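Local structure of uricase (Arthrobacter globiformis, 2YZD) at residues 105-110 and 136-141. The protein catalyses the oxidation of uric acid by molecular oxygen to 5-hydroxyisourate, which is then processed to (S)-allantoin. Numbering follows the deposited sequence.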
loop_
_atom_site.group_PDB
_atom_site.type_symbol
_atom_site.label_atom_id
_atom_site.label_comp_id
_atom_site.label_asym_id
_atom_site.label_seq_id
_atom_site.Cartn_x
_atom_site.Cartn_y
_atom_site.Cartn_z
ATOM N N GLY A 105 -31.272 8.160 -9.959
ATOM C CA GLY A 105 -30.316 8.768 -9.053
ATOM C C GLY A 105 -28.918 8.206 -9.223
ATOM O O GLY A 105 -28.575 7.669 -10.271
ATOM N N GLY A 106 -28.101 8.340 -8.189
ATOM C CA GLY A 106 -26.751 7.827 -8.274
ATOM C C GLY A 106 -25.850 8.355 -7.185
ATOM O O GLY A 106 -26.297 9.028 -6.258
ATOM N N ARG A 107 -24.570 8.030 -7.301
ATOM C CA ARG A 107 -23.569 8.459 -6.344
ATOM C C ARG A 107 -22.303 8.837 -7.099
ATOM O O ARG A 107 -21.713 8.016 -7.796
ATOM C CB ARG A 107 -23.278 7.331 -5.355
ATOM C CG ARG A 107 -22.327 7.707 -4.246
ATOM C CD ARG A 107 -22.025 6.502 -3.379
ATOM N NE ARG A 107 -20.975 6.794 -2.409
ATOM C CZ ARG A 107 -21.173 7.362 -1.223
ATOM N NH1 ARG A 107 -22.395 7.706 -0.830
ATOM N NH2 ARG A 107 -20.131 7.605 -0.433
ATOM N N TRP A 108 -21.906 10.097 -6.978
ATOM C CA TRP A 108 -20.704 10.600 -7.628
ATOM C C TRP A 108 -19.783 11.101 -6.528
ATOM O O TRP A 108 -20.210 11.842 -5.643
ATOM C CB TRP A 108 -21.063 11.729 -8.587
ATOM C CG TRP A 108 -21.933 11.270 -9.709
ATOM C CD1 TRP A 108 -21.526 10.828 -10.934
ATOM C CD2 TRP A 108 -23.358 11.132 -9.686
ATOM N NE1 TRP A 108 -22.608 10.421 -11.678
ATOM C CE2 TRP A 108 -23.746 10.594 -10.935
ATOM C CE3 TRP A 108 -24.347 11.406 -8.729
ATOM C CZ2 TRP A 108 -25.082 10.325 -11.254
ATOM C CZ3 TRP A 108 -25.674 11.139 -9.042
ATOM C CH2 TRP A 108 -26.030 10.602 -10.298
ATOM N N ALA A 109 -18.526 10.675 -6.567
ATOM C CA ALA A 109 -17.562 11.076 -5.554
ATOM C C ALA A 109 -16.234 11.477 -6.178
ATOM O O ALA A 109 -15.961 11.178 -7.340
ATOM C CB ALA A 109 -17.352 9.944 -4.559
ATOM N N ALA A 110 -15.408 12.155 -5.393
ATOM C CA ALA A 110 -14.118 12.598 -5.876
ATOM C C ALA A 110 -13.155 12.902 -4.748
ATOM O O ALA A 110 -13.557 13.252 -3.634
ATOM C CB ALA A 110 -14.282 13.840 -6.740
ATOM N N VAL A 136 -18.753 13.990 -2.083
ATOM C CA VAL A 136 -19.663 12.928 -2.473
ATOM C C VAL A 136 -21.060 13.499 -2.671
ATOM O O VAL A 136 -21.597 14.186 -1.801
ATOM C CB VAL A 136 -19.728 11.804 -1.419
ATOM C CG1 VAL A 136 -20.759 10.747 -1.841
ATOM C CG2 VAL A 136 -18.363 11.159 -1.265
ATOM N N LEU A 137 -21.631 13.216 -3.837
ATOM C CA LEU A 137 -22.965 13.668 -4.183
ATOM C C LEU A 137 -23.846 12.454 -4.369
ATOM O O LEU A 137 -23.450 11.482 -5.005
ATOM C CB LEU A 137 -22.951 14.463 -5.491
ATOM C CG LEU A 137 -24.327 14.713 -6.124
ATOM C CD1 LEU A 137 -25.160 15.628 -5.232
ATOM C CD2 LEU A 137 -24.153 15.335 -7.494
ATOM N N GLU A 138 -25.036 12.499 -3.793
ATOM C CA GLU A 138 -25.969 11.410 -3.958
ATOM C C GLU A 138 -27.298 12.042 -4.324
ATOM O O GLU A 138 -27.829 12.881 -3.585
ATOM C CB GLU A 138 -26.091 10.578 -2.676
ATOM C CG GLU A 138 -26.872 9.286 -2.889
ATOM C CD GLU A 138 -26.591 8.215 -1.835
ATOM O OE1 GLU A 138 -25.416 7.804 -1.680
ATOM O OE2 GLU A 138 -27.556 7.774 -1.171
ATOM N N ILE A 139 -27.818 11.677 -5.489
ATOM C CA ILE A 139 -29.091 12.213 -5.930
ATOM C C ILE A 139 -30.151 11.137 -5.793
ATOM O O ILE A 139 -29.966 9.998 -6.233
ATOM C CB ILE A 139 -29.049 12.682 -7.402
ATOM C CG1 ILE A 139 -28.110 13.881 -7.546
ATOM C CG2 ILE A 139 -30.454 13.066 -7.868
ATOM C CD1 ILE A 139 -28.075 14.468 -8.957
ATOM N N SER A 140 -31.253 11.503 -5.154
ATOM C CA SER A 140 -32.364 10.592 -4.965
ATOM C C SER A 140 -33.593 11.372 -5.398
ATOM O O SER A 140 -34.191 12.101 -4.604
ATOM C CB SER A 140 -32.479 10.188 -3.499
ATOM O OG SER A 140 -33.337 9.068 -3.370
ATOM N N GLY A 141 -33.953 11.230 -6.668
ATOM C CA GLY A 141 -35.092 11.961 -7.185
ATOM C C GLY A 141 -34.706 13.416 -7.374
ATOM O O GLY A 141 -33.815 13.731 -8.167
#
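R107 of strand 103-117 reaches over to V136 and E138 of strand 131-140, its antiparallel neighbour in the sheet of the tunnelling fold (T-fold). V136 CG1 sits under the centre of one guanidinium face, 3.5 Å from R107 CZ, while R107 NH1 meets E138 OE1 at 3.1 Å within the guanidinium plane. That salt bridge is bent, and the carboxylate is turned 68° from the guanidinium. With CG anti to the backbone N (chi1 -175°) and the chain extended as far as NE, the arginine spans both neighbours. On the face carrying W108, L137 and I139 the contacts between the strands are apolar: I139 CG1 approaches W108 CZ3 obliquely at 4.0 Å, and L137 CD2 lies beside W108 CE3. A side chain on G106 would run into the indole. Backbone bonds pair G106 with I139 and W108 with L137; the straightest runs from L137 N to W108 O, 2.7 Å long with 176° at the hydrogen. Further out, helix 85-99 packs on W108 and L137, and R49 NH1 pairs with E138 OE2. A leucine at R107 would probably cost E138 OE1 its bond to NH1, leaving E138 more dependent on R49, and uncover V136 CG1. R107 NH1 also donates to I294 O.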